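ThiJ/PfpI domain protein (Brachyspira murdochii, PDB 4HCJ) is of uncharacterised function but binds magnesium and is an alpha-beta-alpha sandwich protein of the DJ-1/PfpI family, possibly a hydrolase. Local coordinates at residues Y12-G16 against Q17-D21; K95-D99 against N100-V104; V112-N116 against A117-E121. One frame throughout, in Å; residues are numbered along the deposited sequence. Where two conformers were deposited one is given.

The three contacts come in series along the chain, each at a point where a helix or strand gives way to the next segment. Interaction 1 leaves strand 9-13 for helix 21-33, interaction 2 turns from helix 88-99 into strand 103-107, and interaction 3 ends helix 110-116. Interactions 1 and 2 reach the same eight-stranded mixed sheet on opposite sides of the chain's centre, centres about 21 Å apart. Interactions 2 and 3, with centres about 12 Å apart, touch: Val104 CG1 lies 3.7 Å from Ile119 CD1. Lys95 and Val104 thus pack against the turn ending helix 110-116, while the strand exit of interaction 1 stands apart, about 18 Å from interaction 3 between centres.

Interaction 1: Y12-G16 against Q17-D21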
# COMPACT_ATOMS: atom_id res chain seq x y z
N TYR A 12 -6.34 2.10 2.23
CA TYR A 12 -4.99 2.60 2.38
C TYR A 12 -4.50 2.43 3.82
O TYR A 12 -5.28 2.60 4.77
CB TYR A 12 -4.93 4.08 2.04
CG TYR A 12 -5.11 4.45 0.59
CD1 TYR A 12 -4.06 4.33 -0.31
CD2 TYR A 12 -6.33 4.93 0.12
CE1 TYR A 12 -4.18 4.70 -1.63
CE2 TYR A 12 -6.47 5.32 -1.21
CZ TYR A 12 -5.40 5.20 -2.08
OH TYR A 12 -5.56 5.61 -3.38
N VAL A 13 -3.22 2.15 3.96
CA VAL A 13 -2.50 2.23 5.22
C VAL A 13 -1.40 3.26 5.03
O VAL A 13 -0.58 3.12 4.12
CB VAL A 13 -1.88 0.86 5.59
CG1 VAL A 13 -0.87 0.99 6.73
CG2 VAL A 13 -2.98 -0.15 5.94
N MSE A 14 -1.38 4.31 5.85
CA MSE A 14 -0.37 5.35 5.68
C MSE A 14 -0.20 6.14 6.95
O MSE A 14 -1.04 6.10 7.86
CB MSE A 14 -0.71 6.25 4.48
CG MSE A 14 -1.88 7.18 4.69
SE MSE A 14 -2.55 7.66 2.91
CE MSE A 14 -3.44 9.31 3.33
N SER A 15 0.91 6.85 7.02
CA SER A 15 1.19 7.73 8.15
C SER A 15 0.30 8.97 8.10
O SER A 15 0.07 9.55 7.04
CB SER A 15 2.68 8.12 8.16
OG SER A 15 3.05 8.79 6.97
N GLY A 16 -0.17 9.38 9.28
CA GLY A 16 -1.04 10.53 9.39
C GLY A 16 -0.36 11.84 9.07
O GLY A 16 -1.01 12.81 8.71
N GLN A 17 0.95 11.90 9.21
CA GLN A 17 1.69 13.06 8.74
C GLN A 17 2.83 12.60 7.87
O GLN A 17 3.45 11.57 8.12
CB GLN A 17 2.22 13.89 9.90
CG GLN A 17 1.21 14.10 11.04
CD GLN A 17 -0.00 14.99 10.71
OE1 GLN A 17 -0.09 15.58 9.65
NE2 GLN A 17 -0.95 15.04 11.63
N ASN A 18 3.08 13.37 6.82
CA ASN A 18 4.19 13.14 5.91
C ASN A 18 4.09 11.87 5.09
O ASN A 18 5.12 11.31 4.68
CB ASN A 18 5.53 13.26 6.63
CG ASN A 18 5.76 14.65 7.13
OD1 ASN A 18 5.34 15.62 6.50
ND2 ASN A 18 6.37 14.77 8.29
N PHE A 19 2.87 11.44 4.78
CA PHE A 19 2.69 10.45 3.73
C PHE A 19 3.04 11.09 2.37
O PHE A 19 3.03 12.31 2.20
CB PHE A 19 1.27 9.87 3.74
CG PHE A 19 0.18 10.86 3.34
CD1 PHE A 19 -0.16 11.05 2.01
CD2 PHE A 19 -0.49 11.59 4.31
CE1 PHE A 19 -1.16 11.94 1.64
CE2 PHE A 19 -1.49 12.49 3.96
CZ PHE A 19 -1.83 12.68 2.62
N GLN A 20 3.34 10.24 1.39
CA GLN A 20 3.74 10.73 0.08
C GLN A 20 2.51 11.14 -0.72
O GLN A 20 1.75 10.29 -1.18
CB GLN A 20 4.54 9.65 -0.66
CG GLN A 20 5.24 10.17 -1.89
CD GLN A 20 6.40 11.08 -1.55
OE1 GLN A 20 7.28 10.70 -0.77
NE2 GLN A 20 6.39 12.29 -2.09
N ASP A 21 2.33 12.45 -0.90
CA ASP A 21 1.10 12.95 -1.50
C ASP A 21 0.75 12.27 -2.83
O ASP A 21 -0.38 11.85 -3.03
CB ASP A 21 1.17 14.47 -1.75
CG ASP A 21 1.38 15.27 -0.49
OD1 ASP A 21 0.61 16.24 -0.26
OD2 ASP A 21 2.33 14.96 0.25
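Ser15 OG, in the conformer described here, donates to Gln17 O at 3.0 Å, a side-chain-to-backbone bond inside the loop that takes the chain from strand 9-13 to helix 21-33 in this DJ-1/PfpI fold. The hydroxyl stands above the plane of the Gln17 carbonyl, 51° out of it, so it does not sit on a lone pair. With OG between its own backbone N and carbonyl carbon (chi1 60°), the serine side chain in this conformer is turned back toward the loop.

The chain folds round far enough for Phe19 to meet selenomethionine Met14. Met14 runs out extended beyond CG and sets its terminal methyl CE over the middle of the Phe19 ring, 3.6 Å from the centroid, a CH-pi contact; SE lies over the same face, farther off, in a Met-aromatic contact. With an alanine at Phe19, the Met14 methyl is likely to lose the ring face it rests on and to be less firmly held. Phe25 of helix 21-33 also touches the Phe19 side chain, and Tyr24 touches Met14. The ring's edge is occupied too: Ser15 O lies near the ring plane, 3.5 Å from Phe19 CD2.

Interaction 2: K95-D99 against N100-V104; sequences KLFLD and NQKIV
A Schellman motif closes helix 88-99 and turns the chain into strand 103-107, the closing strand of the beta-alpha-beta unit that starts at strand 72-75. Gln101, with positive phi (62°), is its C-prime residue. Lys102 N reaches back to Phe97 O at 3.0 Å, and Gln101 N bonds to Leu98 O, standing well above that carbonyl's plane.

One residue before Phe97, Leu96 O is gripped twice by Asn100. Asn100 N reaches Leu96 O from one face of the carbonyl plane at 3.1 Å. Asn100 ND2 reaches Leu96 O from the other at 2.9 Å, with a fairly straight N-H (164°) and the acceptor close to the amide plane. Asn100 CG lies anti to its carbonyl carbon and beside its backbone N (chi1 -78°), which brings the amide back to Leu96 O, ND2 also brushing Leu96 CD1. Water 1 donates to both Leu98 O and Lys102 O, bridging the helix end to the outgoing chain.

Apolar groups fill the inner side of the turn. Val104 CG2 lies against Phe97 CB at 3.8 Å and against Leu98 CD1 at 4.0 Å, the Leu98 and Val104 side chains crossing at about a right angle. Lys102 lays CB obliquely beside Phe97 CD2, 3.6 Å away, before its chain bends off and carries NZ to the carbonyls of Phe70 and Ala67.

The chemistry divides the lysine between two roles, its CB and CG packing against Phe97 CD2 and its ammonium bonding to carbonyl oxygens, while the carbonyls of Leu96, Phe97 and Leu98, which lack a further helical turn, take donors from the turn itself and from water.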
# COMPACT_ATOMS: atom_id res chain seq x y z
N LYS A 95 -0.20 -9.10 6.60
CA LYS A 95 -0.38 -10.54 6.71
C LYS A 95 -1.86 -10.91 6.66
O LYS A 95 -2.24 -11.91 6.03
CB LYS A 95 0.25 -11.05 8.01
CG LYS A 95 1.75 -10.85 8.05
CD LYS A 95 2.40 -11.51 9.25
CE LYS A 95 3.36 -10.55 9.95
NZ LYS A 95 2.65 -9.70 10.95
N LEU A 96 -2.70 -10.11 7.32
CA LEU A 96 -4.14 -10.37 7.35
C LEU A 96 -4.71 -10.38 5.94
O LEU A 96 -5.46 -11.28 5.55
CB LEU A 96 -4.85 -9.28 8.17
CG LEU A 96 -6.38 -9.34 8.23
CD1 LEU A 96 -6.84 -10.51 9.05
CD2 LEU A 96 -6.91 -8.01 8.80
N PHE A 97 -4.36 -9.37 5.15
CA PHE A 97 -4.88 -9.29 3.79
C PHE A 97 -4.33 -10.42 2.94
O PHE A 97 -5.07 -11.05 2.18
CB PHE A 97 -4.61 -7.92 3.18
CG PHE A 97 -5.68 -6.90 3.51
CD1 PHE A 97 -5.80 -6.37 4.78
CD2 PHE A 97 -6.57 -6.48 2.54
CE1 PHE A 97 -6.79 -5.46 5.08
CE2 PHE A 97 -7.58 -5.57 2.83
CZ PHE A 97 -7.69 -5.06 4.10
N LEU A 98 -3.04 -10.71 3.06
CA LEU A 98 -2.47 -11.81 2.28
C LEU A 98 -3.17 -13.13 2.59
O LEU A 98 -3.54 -13.88 1.69
CB LEU A 98 -0.97 -11.95 2.50
CG LEU A 98 -0.28 -12.82 1.44
CD1 LEU A 98 -0.17 -12.09 0.10
CD2 LEU A 98 1.08 -13.27 1.93
N ASP A 99 -3.34 -13.41 3.88
CA ASP A 99 -3.92 -14.69 4.31
C ASP A 99 -5.38 -14.84 3.93
O ASP A 99 -5.89 -15.95 3.83
CB ASP A 99 -3.75 -14.87 5.82
CG ASP A 99 -2.30 -15.11 6.23
OD1 ASP A 99 -1.45 -15.34 5.33
OD2 ASP A 99 -2.02 -15.07 7.44
N ASN A 100 -6.06 -13.71 3.73
CA ASN A 100 -7.45 -13.73 3.31
C ASN A 100 -7.61 -13.60 1.81
O ASN A 100 -8.69 -13.28 1.33
CB ASN A 100 -8.24 -12.66 4.05
CG ASN A 100 -8.59 -13.10 5.45
OD1 ASN A 100 -9.54 -13.86 5.65
ND2 ASN A 100 -7.82 -12.66 6.43
N GLN A 101 -6.53 -13.87 1.09
CA GLN A 101 -6.55 -13.94 -0.37
C GLN A 101 -6.95 -12.62 -1.01
O GLN A 101 -7.57 -12.60 -2.08
CB GLN A 101 -7.46 -15.08 -0.87
CG GLN A 101 -6.85 -16.47 -0.71
CD GLN A 101 -6.66 -16.87 0.74
OE1 GLN A 101 -7.59 -16.81 1.54
NE2 GLN A 101 -5.44 -17.28 1.08
N LYS A 102 -6.59 -11.51 -0.36
CA LYS A 102 -6.81 -10.19 -0.93
C LYS A 102 -5.55 -9.70 -1.64
O LYS A 102 -4.48 -10.30 -1.55
CB LYS A 102 -7.13 -9.18 0.17
CG LYS A 102 -8.23 -9.57 1.13
CD LYS A 102 -9.58 -9.62 0.49
CE LYS A 102 -10.60 -10.07 1.52
NZ LYS A 102 -11.91 -9.48 1.33
N ILE A 103 -5.70 -8.60 -2.36
CA ILE A 103 -4.54 -7.96 -2.98
C ILE A 103 -3.79 -7.16 -1.92
O ILE A 103 -4.40 -6.44 -1.11
CB ILE A 103 -4.98 -7.08 -4.17
CG1 ILE A 103 -5.66 -7.92 -5.27
CG2 ILE A 103 -3.83 -6.20 -4.69
CD1 ILE A 103 -5.21 -9.35 -5.49
N VAL A 104 -2.47 -7.30 -1.92
CA VAL A 104 -1.61 -6.59 -1.00
C VAL A 104 -0.65 -5.77 -1.85
O VAL A 104 0.19 -6.35 -2.58
CB VAL A 104 -0.86 -7.53 -0.04
CG1 VAL A 104 -0.13 -6.72 1.01
CG2 VAL A 104 -1.83 -8.52 0.61
O HOH W 1 -3.49 -12.81 -1.03

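Interaction 3: V112-N116 against A117-E121; sequences VIMAN and AKILE
Ala117 N bonds to Ile113 O at 2.9 Å, the last regular bond of helix 110-116. The chain then leaves the helix at Lys118, whose positive phi (66°) marks a Schellman motif: Lys118 N bonds to Ala115 O at 3.0 Å from above the carbonyl plane, and Ile119 N reaches Met114 O in a weak bond of 3.4 Å. Water 2 extends the closure, donating to Ala115 O and accepting from Leu120 N, so Ala115 O has two donors.

Apolar contacts lie on the side of the turn where selenomethionine Met114 points. Met114 CB is touched by Leu120 CD1 at 3.9 Å and by Ile119 CG1, while Met114 CE meets the other leucine branch, CD2. Ile119 holds CG1 between its own N and carbonyl carbon (chi1 68°), which folds that branch back against the Met114 carbonyl oxygen; Ile119 CG1 lies 3.3 Å from Met114 O. Leu120 CD1 also presses on the helix backbone, 3.5 Å from Ala115 N.

In the conformer described here, Lys118 bends back so that CE rests beside Ala115 O; its side chain lies about 4 Å from a bound magnesium ion and about 5 Å from the side chain of His137, which is known to bind magnesium in this protein though no ion is bound to it in this chain.

Around the turn, Asn116 ND2 bonds to Trp85 O, Ile119 packs on Leu98 of helix 88-99, Met114 meets Val104 of strand 103-107, and Met114 and Leu120 both rest on Ile153 of strand 153-156.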
# COMPACT_ATOMS: atom_id res chain seq x y z
N VAL A 112 8.37 -1.40 2.39
CA VAL A 112 9.15 -1.87 3.53
C VAL A 112 8.28 -2.51 4.62
O VAL A 112 8.70 -3.45 5.27
CB VAL A 112 10.06 -0.77 4.08
CG1 VAL A 112 10.82 -1.25 5.32
CG2 VAL A 112 11.01 -0.30 3.00
N ILE A 113 7.05 -2.01 4.81
CA ILE A 113 6.15 -2.64 5.77
C ILE A 113 5.91 -4.10 5.38
O ILE A 113 5.94 -5.01 6.21
CB ILE A 113 4.82 -1.89 5.87
CG1 ILE A 113 5.06 -0.48 6.46
CG2 ILE A 113 3.80 -2.66 6.72
CD1 ILE A 113 3.85 0.45 6.34
N MSE A 114 5.63 -4.31 4.10
CA MSE A 114 5.40 -5.65 3.58
C MSE A 114 6.64 -6.55 3.72
O MSE A 114 6.53 -7.72 4.13
CB MSE A 114 4.94 -5.56 2.12
CG MSE A 114 3.57 -4.87 2.00
SE MSE A 114 3.18 -4.15 0.24
CE MSE A 114 3.22 -5.77 -0.84
N ALA A 115 7.81 -5.99 3.43
CA ALA A 115 9.04 -6.74 3.57
C ALA A 115 9.24 -7.16 5.03
O ALA A 115 9.57 -8.31 5.33
CB ALA A 115 10.22 -5.91 3.09
N ASN A 116 9.05 -6.20 5.94
CA ASN A 116 9.24 -6.46 7.36
C ASN A 116 8.21 -7.42 7.94
O ASN A 116 8.48 -8.10 8.92
CB ASN A 116 9.25 -5.16 8.14
CG ASN A 116 10.51 -4.33 7.92
OD1 ASN A 116 11.46 -4.79 7.29
ND2 ASN A 116 10.52 -3.13 8.46
N ALA A 117 7.03 -7.50 7.32
CA ALA A 117 6.00 -8.46 7.69
C ALA A 117 6.32 -9.88 7.21
O ALA A 117 5.56 -10.82 7.51
CB ALA A 117 4.66 -8.03 7.12
N LYS A 118 7.41 -10.04 6.46
CA LYS A 118 7.85 -11.34 5.93
C LYS A 118 6.89 -11.92 4.91
O LYS A 118 6.78 -13.14 4.77
CB LYS A 118 8.10 -12.35 7.05
CG LYS A 118 9.13 -11.87 8.02
CD LYS A 118 10.41 -11.66 7.29
CE LYS A 118 10.97 -10.32 7.59
NZ LYS A 118 12.13 -10.49 8.52
N ILE A 119 6.19 -11.06 4.19
CA ILE A 119 5.34 -11.53 3.11
C ILE A 119 5.98 -11.41 1.73
O ILE A 119 5.37 -11.79 0.74
CB ILE A 119 3.93 -10.87 3.11
CG1 ILE A 119 3.98 -9.37 2.77
CG2 ILE A 119 3.20 -11.15 4.44
CD1 ILE A 119 2.66 -8.86 2.20
N LEU A 120 7.21 -10.91 1.67
CA LEU A 120 7.90 -10.75 0.40
C LEU A 120 9.07 -11.72 0.24
O LEU A 120 9.85 -11.59 -0.71
CB LEU A 120 8.39 -9.32 0.19
CG LEU A 120 7.31 -8.24 0.30
CD1 LEU A 120 7.91 -6.86 0.02
CD2 LEU A 120 6.15 -8.50 -0.63
N GLU A 121 9.20 -12.70 1.13
CA GLU A 121 10.30 -13.65 1.01
C GLU A 121 10.18 -14.44 -0.29
O GLU A 121 9.15 -15.08 -0.55
CB GLU A 121 10.36 -14.58 2.21
CG GLU A 121 10.56 -13.88 3.52
CD GLU A 121 11.12 -14.80 4.58
OE1 GLU A 121 10.43 -15.76 4.99
OE2 GLU A 121 12.27 -14.57 5.02
O HOH W 2 9.49 -10.27 3.33